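Local coordinates for encapsidation protein (Lactococcus phage asccphi28, PDB 7JQP) that probably acts as the ASCE-fold ATPase subunit of a five-membered motor that packages the phage genome, at residues F46-M51 with D116-V121; D139-V144 with R177-F182; K269-L274 with Y296-K301. All blocks are in the same frame, centred on the assembly; numbering follows the deposited sequence.

Interaction 1 of 3, residues F46-M51 with D116-V121; sequences FNNVSM and DDRCIV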
loop_
_atom_site.group_PDB
_atom_site.type_symbol
_atom_site.label_atom_id
_atom_site.label_comp_id
_atom_site.label_asym_id
_atom_site.label_seq_id
_atom_site.Cartn_x
_atom_site.Cartn_y
_atom_site.Cartn_z
ATOM N N PHE A 46 -0.287 39.000 2.621
ATOM C CA PHE A 46 -0.834 40.273 2.174
ATOM C C PHE A 46 -0.437 40.713 0.769
ATOM O O PHE A 46 -1.002 41.699 0.277
ATOM C CB PHE A 46 -0.435 41.390 3.155
ATOM C CG PHE A 46 -0.574 41.005 4.596
ATOM C CD1 PHE A 46 -1.825 40.843 5.166
ATOM C CD2 PHE A 46 0.549 40.794 5.381
ATOM C CE1 PHE A 46 -1.956 40.482 6.493
ATOM C CE2 PHE A 46 0.424 40.434 6.708
ATOM C CZ PHE A 46 -0.830 40.278 7.266
ATOM N N ASN A 47 0.502 40.039 0.108
ATOM C CA ASN A 47 0.922 40.434 -1.232
ATOM C C ASN A 47 0.344 39.551 -2.333
ATOM O O ASN A 47 0.760 39.669 -3.490
ATOM C CB ASN A 47 2.452 40.445 -1.328
ATOM C CG ASN A 47 3.080 41.579 -0.539
ATOM O OD1 ASN A 47 2.409 42.548 -0.180
ATOM N ND2 ASN A 47 4.373 41.463 -0.263
ATOM N N ASN A 48 -0.600 38.670 -2.006
ATOM C CA ASN A 48 -1.317 37.885 -3.013
ATOM C C ASN A 48 -0.365 37.019 -3.833
ATOM O O ASN A 48 -0.527 36.860 -5.045
ATOM C CB ASN A 48 -2.137 38.796 -3.930
ATOM C CG ASN A 48 -3.585 38.366 -4.040
ATOM O OD1 ASN A 48 -4.394 38.648 -3.155
ATOM N ND2 ASN A 48 -3.920 37.681 -5.128
ATOM N N VAL A 49 0.629 36.440 -3.171
ATOM C CA VAL A 49 1.580 35.546 -3.813
ATOM C C VAL A 49 1.561 34.217 -3.074
ATOM O O VAL A 49 1.496 34.179 -1.840
ATOM C CB VAL A 49 3.001 36.147 -3.843
ATOM C CG1 VAL A 49 3.099 37.202 -4.933
ATOM C CG2 VAL A 49 3.358 36.758 -2.498
ATOM N N SER A 50 1.655 33.132 -3.826
ATOM C CA SER A 50 1.634 31.793 -3.263
ATOM C C SER A 50 3.060 31.277 -3.127
ATOM O O SER A 50 4.025 31.893 -3.584
ATOM C CB SER A 50 0.802 30.848 -4.136
ATOM O OG SER A 50 -0.508 31.351 -4.331
HETATM N N MSE A 51 3.179 30.132 -2.470
HETATM C CA MSE A 51 4.469 29.496 -2.265
HETATM C C MSE A 51 4.353 28.036 -2.659
HETATM O O MSE A 51 3.276 27.444 -2.603
HETATM C CB MSE A 51 4.916 29.619 -0.812
HETATM C CG MSE A 51 6.249 28.957 -0.505
HETATM SE SE MSE A 51 6.459 28.654 1.414
HETATM C CE MSE A 51 8.402 28.609 1.510
ATOM N N ASP A 116 -6.942 32.569 4.633
ATOM C CA ASP A 116 -8.120 33.390 4.339
ATOM C C ASP A 116 -8.747 32.960 3.016
ATOM O O ASP A 116 -9.066 33.781 2.154
ATOM C CB ASP A 116 -7.727 34.867 4.324
ATOM C CG ASP A 116 -7.598 35.443 5.718
ATOM O OD1 ASP A 116 -7.387 34.648 6.657
ATOM O OD2 ASP A 116 -7.598 36.683 5.860
ATOM N N ASP A 117 -8.915 31.646 2.860
ATOM C CA ASP A 117 -9.548 31.039 1.692
ATOM C C ASP A 117 -8.716 31.179 0.425
ATOM O O ASP A 117 -9.244 31.023 -0.680
ATOM C CB ASP A 117 -10.946 31.624 1.454
ATOM C CG ASP A 117 -11.967 31.149 2.470
ATOM O OD1 ASP A 117 -11.645 30.227 3.248
ATOM O OD2 ASP A 117 -13.080 31.714 2.508
ATOM N N ARG A 118 -7.419 31.444 0.555
ATOM C CA ARG A 118 -6.529 31.556 -0.594
ATOM C C ARG A 118 -5.307 30.683 -0.362
ATOM O O ARG A 118 -4.613 30.836 0.649
ATOM C CB ARG A 118 -6.106 33.008 -0.836
ATOM C CG ARG A 118 -5.192 33.185 -2.041
ATOM C CD ARG A 118 -4.846 34.648 -2.259
ATOM N NE ARG A 118 -4.329 35.260 -1.038
ATOM C CZ ARG A 118 -3.045 35.293 -0.694
ATOM N NH1 ARG A 118 -2.123 34.751 -1.479
ATOM N NH2 ARG A 118 -2.683 35.872 0.442
ATOM N N CYS A 119 -5.037 29.783 -1.303
ATOM C CA CYS A 119 -3.888 28.899 -1.181
ATOM C C CYS A 119 -2.599 29.708 -1.183
ATOM O O CYS A 119 -2.356 30.510 -2.090
ATOM C CB CYS A 119 -3.873 27.892 -2.330
ATOM S SG CYS A 119 -2.465 26.764 -2.301
ATOM N N ILE A 120 -1.774 29.492 -0.163
ATOM C CA ILE A 120 -0.497 30.181 -0.052
ATOM C C ILE A 120 0.692 29.239 -0.143
ATOM O O ILE A 120 1.813 29.707 -0.398
ATOM C CB ILE A 120 -0.421 30.998 1.256
ATOM C CG1 ILE A 120 -0.806 30.118 2.448
ATOM C CG2 ILE A 120 -1.319 32.223 1.169
ATOM C CD1 ILE A 120 -0.305 30.637 3.780
ATOM N N VAL A 121 0.507 27.937 0.051
ATOM C CA VAL A 121 1.591 26.969 -0.057
ATOM C C VAL A 121 1.106 25.760 -0.840
ATOM O O VAL A 121 0.002 25.255 -0.611
ATOM C CB VAL A 121 2.116 26.549 1.331
ATOM C CG1 VAL A 121 3.273 25.573 1.188
ATOM C CG2 VAL A 121 2.560 27.776 2.120
#
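R118 reaches N48 because its chain, with CG anti to the backbone N, bends at chi3 (52°), while S50 holds OG beside its own backbone N (chi1 -55°), where it meets C119. These residues stand where strands 50-55 and 118-125 begin to pair in parallel within the main sheet of the ASCE fold. The register is set by M51 against V121, a beta bridge with their CA atoms 4.4 Å apart. S50 OG donates to C119 O at 3.0 Å, approaching somewhat out of the carbonyl plane, so a side chain supplements the backbone ladder at its start. The next link, M51 N to I120 O, is weak by its N-H...O angle of 126°. On the other side of strand 118-125, toward strand 112-115, I120 and V121 both face I113 in a classic beta bulge. The R118 guanidinium packs against the loop: CA of N48 sits over one face, 3.6 Å from R118 NH1, and V49 O lies at its edge in plane. R118 NH2 is hydrogen-bonded to L44 O near the end of helix 32-46, so the arginine ties the helix-to-strand turn to strand 118-125. C119 N is hydrogen-bonded to E90 OE1 of a neighbouring subunit. M51 and V121 run side by side on one face of the sheet, M51 SE resting 4.1 Å from V121 CG2.

Interaction 2 of 3, residues D139-V144 with R177-F182; sequences DVKYLV and RKREDF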
loop_
_atom_site.group_PDB
_atom_site.type_symbol
_atom_site.label_atom_id
_atom_site.label_comp_id
_atom_site.label_asym_id
_atom_site.label_seq_id
_atom_site.Cartn_x
_atom_site.Cartn_y
_atom_site.Cartn_z
ATOM N N ASP A 139 0.058 32.625 -8.925
ATOM C CA ASP A 139 0.871 33.716 -8.371
ATOM C C ASP A 139 1.966 33.221 -7.429
ATOM O O ASP A 139 2.084 33.670 -6.283
ATOM C CB ASP A 139 -0.017 34.755 -7.690
ATOM C CG ASP A 139 -1.066 35.326 -8.632
ATOM O OD1 ASP A 139 -0.776 35.456 -9.843
ATOM O OD2 ASP A 139 -2.178 35.650 -8.166
ATOM N N VAL A 140 2.750 32.235 -7.863
ATOM C CA VAL A 140 3.837 31.701 -7.040
ATOM C C VAL A 140 5.055 32.618 -7.133
ATOM O O VAL A 140 5.570 32.872 -8.225
ATOM C CB VAL A 140 4.189 30.270 -7.470
ATOM C CG1 VAL A 140 5.221 29.668 -6.530
ATOM C CG2 VAL A 140 2.940 29.419 -7.525
ATOM N N LYS A 141 5.537 33.089 -5.976
ATOM C CA LYS A 141 6.723 33.932 -5.914
ATOM C C LYS A 141 7.909 33.239 -5.254
ATOM O O LYS A 141 9.050 33.655 -5.479
ATOM C CB LYS A 141 6.430 35.226 -5.135
ATOM C CG LYS A 141 7.623 36.175 -5.009
ATOM C CD LYS A 141 7.330 37.340 -4.059
ATOM C CE LYS A 141 8.469 38.351 -4.050
ATOM N NZ LYS A 141 8.300 39.383 -2.988
ATOM N N TYR A 142 7.671 32.196 -4.462
ATOM C CA TYR A 142 8.724 31.504 -3.733
ATOM C C TYR A 142 8.654 30.017 -4.047
ATOM O O TYR A 142 7.569 29.429 -4.041
ATOM C CB TYR A 142 8.588 31.710 -2.220
ATOM C CG TYR A 142 8.742 33.136 -1.739
ATOM C CD1 TYR A 142 9.988 33.647 -1.402
ATOM C CD2 TYR A 142 7.637 33.967 -1.609
ATOM C CE1 TYR A 142 10.130 34.949 -0.952
ATOM C CE2 TYR A 142 7.769 35.268 -1.163
ATOM C CZ TYR A 142 9.015 35.755 -0.838
ATOM O OH TYR A 142 9.140 37.053 -0.395
ATOM N N LEU A 143 9.811 29.415 -4.313
ATOM C CA LEU A 143 9.934 27.971 -4.472
ATOM C C LEU A 143 11.055 27.503 -3.558
ATOM O O LEU A 143 12.191 27.972 -3.679
ATOM C CB LEU A 143 10.220 27.590 -5.924
ATOM C CG LEU A 143 10.457 26.104 -6.189
ATOM C CD1 LEU A 143 9.448 25.235 -5.463
ATOM C CD2 LEU A 143 10.412 25.824 -7.681
ATOM N N VAL A 144 10.738 26.593 -2.641
ATOM C CA VAL A 144 11.701 26.089 -1.669
ATOM C C VAL A 144 11.876 24.594 -1.885
ATOM O O VAL A 144 10.916 23.822 -1.765
ATOM C CB VAL A 144 11.266 26.384 -0.224
ATOM C CG1 VAL A 144 12.292 25.841 0.758
ATOM C CG2 VAL A 144 11.079 27.876 -0.033
ATOM N N ARG A 177 5.963 31.477 -14.836
ATOM C CA ARG A 177 5.632 31.804 -16.218
ATOM C C ARG A 177 5.614 33.316 -16.380
ATOM O O ARG A 177 4.739 33.994 -15.831
ATOM C CB ARG A 177 4.286 31.198 -16.618
ATOM C CG ARG A 177 4.320 29.690 -16.780
ATOM C CD ARG A 177 2.928 29.109 -16.968
ATOM N NE ARG A 177 2.983 27.748 -17.493
ATOM C CZ ARG A 177 2.012 26.849 -17.364
ATOM N NH1 ARG A 177 0.899 27.154 -16.710
ATOM N NH2 ARG A 177 2.160 25.638 -17.883
ATOM N N LYS A 178 6.579 33.841 -17.133
ATOM C CA LYS A 178 6.652 35.271 -17.425
ATOM C C LYS A 178 6.629 36.104 -16.147
ATOM O O LYS A 178 6.075 37.206 -16.117
ATOM C CB LYS A 178 5.516 35.697 -18.359
ATOM N N ARG A 179 7.230 35.582 -15.079
ATOM C CA ARG A 179 7.294 36.273 -13.797
ATOM C C ARG A 179 8.743 36.668 -13.536
ATOM O O ARG A 179 9.598 35.803 -13.329
ATOM C CB ARG A 179 6.762 35.395 -12.665
ATOM C CG ARG A 179 5.269 35.120 -12.725
ATOM C CD ARG A 179 4.786 34.408 -11.462
ATOM N NE ARG A 179 5.248 35.089 -10.252
ATOM C CZ ARG A 179 4.584 36.062 -9.632
ATOM N NH1 ARG A 179 3.412 36.475 -10.096
ATOM N NH2 ARG A 179 5.094 36.620 -8.543
ATOM N N GLU A 180 9.018 37.972 -13.544
ATOM C CA GLU A 180 10.359 38.437 -13.203
ATOM C C GLU A 180 10.626 38.282 -11.711
ATOM O O GLU A 180 11.754 37.978 -11.303
ATOM C CB GLU A 180 10.530 39.895 -13.633
ATOM C CG GLU A 180 11.918 40.467 -13.393
ATOM C CD GLU A 180 11.979 41.966 -13.634
ATOM O OE1 GLU A 180 10.904 42.597 -13.723
ATOM O OE2 GLU A 180 13.097 42.512 -13.736
ATOM N N ASP A 181 9.600 38.478 -10.883
ATOM C CA ASP A 181 9.738 38.433 -9.426
ATOM C C ASP A 181 9.497 36.999 -8.971
ATOM O O ASP A 181 8.370 36.591 -8.686
ATOM C CB ASP A 181 8.771 39.407 -8.764
ATOM C CG ASP A 181 9.204 39.795 -7.362
ATOM O OD1 ASP A 181 10.363 39.509 -6.997
ATOM O OD2 ASP A 181 8.387 40.389 -6.627
ATOM N N PHE A 182 10.576 36.224 -8.907
ATOM C CA PHE A 182 10.526 34.829 -8.492
ATOM C C PHE A 182 11.770 34.528 -7.671
ATOM O O PHE A 182 12.841 35.088 -7.916
ATOM C CB PHE A 182 10.432 33.908 -9.718
ATOM C CG PHE A 182 10.023 32.500 -9.401
ATOM C CD1 PHE A 182 8.684 32.151 -9.347
ATOM C CD2 PHE A 182 10.976 31.519 -9.187
ATOM C CE1 PHE A 182 8.302 30.853 -9.065
ATOM C CE2 PHE A 182 10.601 30.219 -8.907
ATOM C CZ PHE A 182 9.262 29.885 -8.848
#
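F182, K141 and R179 shape this contact, in which the loop after helix 164-175 returns to strand 140-145 within a beta-alpha-beta crossover of the ASCE sheet. F182 has CG anti to its backbone N (chi1 -165°), and although its CB leaves the strand, the ring swings back against it. CZ of F182 rests 3.8 Å from L143 CB, its CE1 packs on V140 CG1, and the ring edge meets V140 O near its plane. I175 of the crossover helix touches V140, L143 and F182, adding to this apolar patch, and F238 of a neighbouring subunit meets the F182 ring edge-to-face. R179 bends at chi3 (50°), which folds the guanidinium against D139 and V140: R179 NE comes 3.0 Å from V140 O, and D139 CA lies over one face. R179 NH2 donates to D181 O at 3.3 Å, in the carbonyl plane but with the oxygen tilted from the guanidinium plane, at the inverse gamma turn centred on D181. The extended chain of K141 (chi1 180°) carries NZ across D181 to a long salt bridge, 3.8 Å from D181 OD2; D43 also pairs with K141 and R20 with D181. The nearer approach is made by carbon, with K141 CE 3.3 Å from D181 OD2.

Interaction 3 of 3, residues K269-L274 with Y296-K301; sequences KKPKLL and YYQVYK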
loop_
_atom_site.group_PDB
_atom_site.type_symbol
_atom_site.label_atom_id
_atom_site.label_comp_id
_atom_site.label_asym_id
_atom_site.label_seq_id
_atom_site.Cartn_x
_atom_site.Cartn_y
_atom_site.Cartn_z
ATOM N N LYS A 269 47.816 10.186 -23.520
ATOM C CA LYS A 269 47.407 9.353 -24.644
ATOM C C LYS A 269 45.971 9.669 -25.057
ATOM O O LYS A 269 45.155 10.143 -24.260
ATOM C CB LYS A 269 47.522 7.864 -24.299
ATOM C CG LYS A 269 48.945 7.332 -24.166
ATOM C CD LYS A 269 49.743 7.454 -25.455
ATOM C CE LYS A 269 51.226 7.228 -25.190
ATOM N NZ LYS A 269 52.054 7.471 -26.402
ATOM N N LYS A 270 45.665 9.383 -26.322
ATOM C CA LYS A 270 44.353 9.689 -26.869
ATOM C C LYS A 270 43.295 8.763 -26.273
ATOM O O LYS A 270 43.597 7.637 -25.869
ATOM C CB LYS A 270 44.374 9.582 -28.390
ATOM C CG LYS A 270 45.307 10.610 -29.025
ATOM C CD LYS A 270 45.457 10.431 -30.523
ATOM C CE LYS A 270 46.305 11.550 -31.127
ATOM N NZ LYS A 270 47.723 11.517 -30.675
ATOM N N PRO A 271 42.047 9.218 -26.203
ATOM C CA PRO A 271 41.011 8.432 -25.524
ATOM C C PRO A 271 40.567 7.222 -26.331
ATOM O O PRO A 271 40.678 7.163 -27.558
ATOM C CB PRO A 271 39.864 9.438 -25.370
ATOM C CG PRO A 271 40.004 10.290 -26.605
ATOM C CD PRO A 271 41.506 10.492 -26.724
ATOM N N LYS A 272 40.039 6.239 -25.594
ATOM C CA LYS A 272 39.535 5.016 -26.211
ATOM C C LYS A 272 38.269 5.285 -27.013
ATOM O O LYS A 272 38.092 4.738 -28.108
ATOM C CB LYS A 272 39.272 3.971 -25.128
ATOM C CG LYS A 272 39.272 2.528 -25.599
ATOM C CD LYS A 272 38.945 1.599 -24.435
ATOM C CE LYS A 272 39.069 0.135 -24.822
ATOM N NZ LYS A 272 39.380 -0.718 -23.637
ATOM N N LEU A 273 37.376 6.118 -26.488
ATOM C CA LEU A 273 36.122 6.433 -27.152
ATOM C C LEU A 273 35.761 7.885 -26.885
ATOM O O LEU A 273 36.258 8.509 -25.945
ATOM C CB LEU A 273 34.992 5.500 -26.689
ATOM C CG LEU A 273 34.732 5.354 -25.191
ATOM C CD1 LEU A 273 34.086 6.587 -24.589
ATOM C CD2 LEU A 273 33.860 4.121 -24.936
ATOM N N LEU A 274 34.889 8.419 -27.735
ATOM C CA LEU A 274 34.450 9.803 -27.644
ATOM C C LEU A 274 32.934 9.863 -27.747
ATOM O O LEU A 274 32.320 9.077 -28.477
ATOM C CB LEU A 274 35.068 10.666 -28.751
ATOM C CG LEU A 274 36.579 10.877 -28.714
ATOM C CD1 LEU A 274 37.108 11.173 -30.107
ATOM C CD2 LEU A 274 36.926 12.010 -27.763
ATOM N N TYR A 296 40.941 7.537 -17.106
ATOM C CA TYR A 296 41.009 8.991 -17.128
ATOM C C TYR A 296 39.829 9.528 -17.923
ATOM O O TYR A 296 39.571 9.073 -19.041
ATOM C CB TYR A 296 42.310 9.504 -17.749
ATOM C CG TYR A 296 43.562 9.146 -16.992
ATOM C CD1 TYR A 296 44.056 7.852 -16.998
ATOM C CD2 TYR A 296 44.258 10.111 -16.276
ATOM C CE1 TYR A 296 45.207 7.526 -16.312
ATOM C CE2 TYR A 296 45.413 9.797 -15.590
ATOM C CZ TYR A 296 45.882 8.501 -15.611
ATOM O OH TYR A 296 47.030 8.178 -14.926
ATOM N N TYR A 297 39.121 10.495 -17.350
ATOM C CA TYR A 297 37.978 11.134 -17.988
ATOM C C TYR A 297 38.411 12.515 -18.454
ATOM O O TYR A 297 38.838 13.340 -17.639
ATOM C CB TYR A 297 36.798 11.225 -17.021
ATOM C CG TYR A 297 36.055 9.921 -16.837
ATOM C CD1 TYR A 297 36.740 8.722 -16.699
ATOM C CD2 TYR A 297 34.668 9.891 -16.795
ATOM C CE1 TYR A 297 36.065 7.530 -16.533
ATOM C CE2 TYR A 297 33.985 8.702 -16.626
ATOM C CZ TYR A 297 34.689 7.525 -16.494
ATOM O OH TYR A 297 34.016 6.337 -16.326
ATOM N N GLN A 298 38.295 12.767 -19.759
ATOM C CA GLN A 298 38.823 13.982 -20.357
ATOM C C GLN A 298 37.766 14.649 -21.228
ATOM O O GLN A 298 36.786 14.027 -21.648
ATOM C CB GLN A 298 40.078 13.701 -21.205
ATOM C CG GLN A 298 41.014 12.648 -20.637
ATOM C CD GLN A 298 41.879 12.005 -21.711
ATOM O OE1 GLN A 298 41.468 11.888 -22.866
ATOM N NE2 GLN A 298 43.083 11.592 -21.335
ATOM N N VAL A 299 37.999 15.932 -21.502
ATOM C CA VAL A 299 37.143 16.743 -22.360
ATOM C C VAL A 299 38.009 17.369 -23.442
ATOM O O VAL A 299 39.070 17.930 -23.145
ATOM C CB VAL A 299 36.411 17.838 -21.559
ATOM C CG1 VAL A 299 35.424 18.579 -22.444
ATOM C CG2 VAL A 299 35.715 17.225 -20.351
ATOM N N TYR A 300 37.568 17.265 -24.693
ATOM C CA TYR A 300 38.275 17.838 -25.831
ATOM C C TYR A 300 37.372 18.850 -26.523
ATOM O O TYR A 300 36.241 18.525 -26.901
ATOM C CB TYR A 300 38.707 16.746 -26.814
ATOM C CG TYR A 300 39.712 15.777 -26.233
ATOM C CD1 TYR A 300 39.293 14.624 -25.585
ATOM C CD2 TYR A 300 41.077 16.017 -26.329
ATOM C CE1 TYR A 300 40.205 13.733 -25.049
ATOM C CE2 TYR A 300 41.996 15.132 -25.796
ATOM C CZ TYR A 300 41.555 13.993 -25.156
ATOM O OH TYR A 300 42.469 13.113 -24.625
ATOM N N LYS A 301 37.875 20.077 -26.683
ATOM C CA LYS A 301 37.084 21.126 -27.321
ATOM C C LYS A 301 36.886 20.849 -28.808
ATOM O O LYS A 301 35.820 21.149 -29.360
ATOM C CB LYS A 301 37.749 22.486 -27.111
ATOM C CG LYS A 301 37.496 23.085 -25.731
ATOM C CD LYS A 301 38.144 24.456 -25.577
ATOM C CE LYS A 301 37.602 25.190 -24.357
ATOM N NZ LYS A 301 37.984 26.631 -24.349
#
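P271 and Q298 are the closest facing residues by backbone, yet their CA atoms are 7.9 Å apart, and those of L274 and Y300 are 9.1 Å apart; this spacing is too wide for a ladder and fits segments on the first and third strands of a beta meander (273-277, 280-288, 293-300) in the smaller mixed sheet, with strand 280-288 between them. The contact is therefore made mainly by side chains, and no hydrogen bond crosses it. With CG beside the backbone N (chi1 -64°), the ring of Y300 extends to P271, which comes from the opposite direction. The pyrrolidine meets the outer end of the phenol obliquely: P271 CG is 3.8 Å from Y300 CE1, and P271 CD is 3.5 Å from Y300 OH. This is apolar packing without a stack. L274 crosses the tyrosine at about a right angle and brings CD2 to 4.1 Å from Y300 CD1, nearer the root of the ring. Q298, two residues earlier and on the same side of its strand, carries its amide to the proline as well, Q298 OE1 lying 3.9 Å from P271 CB. Within the segment Y300 OH donates to Q298 OE1, though the modelled 2.4 Å is doubtful as a length at this resolution. V299 points the other way, to T354 and W358 of helix 352-365, and W358 NE1 is hydrogen-bonded to Q298 O. Strand 280-288 pairs with both segments through I284 and A285, while L274 makes backbone hydrogen bonds with T310 and F312 on the other side, so the contact bridges one face of the smaller sheet and helix 352-365 packs on the opposite side of strand 293-300.

Overall arrangement
The three contacts close in series along the chain, neither nesting nor crossing. Interaction 1 closes a loop of 64 residues, rich in strands, between strand 50-55 and strand 118-125. Interaction 2 follows, closing 32 residues that include helix 164-175. The two share one sheet and touch through strand 50-55, which lies between strands 118-125 and 140-145: S50 N is 2.6 Å from D139 O and S50 O 3.1 Å from K141 N, both probable hydrogen bonds. Interaction 3 closes a short all-strand and loop excursion of 21 residues in the other sheet, its centre about 52 Å from that of interaction 1 and about 41 Å from that of interaction 2.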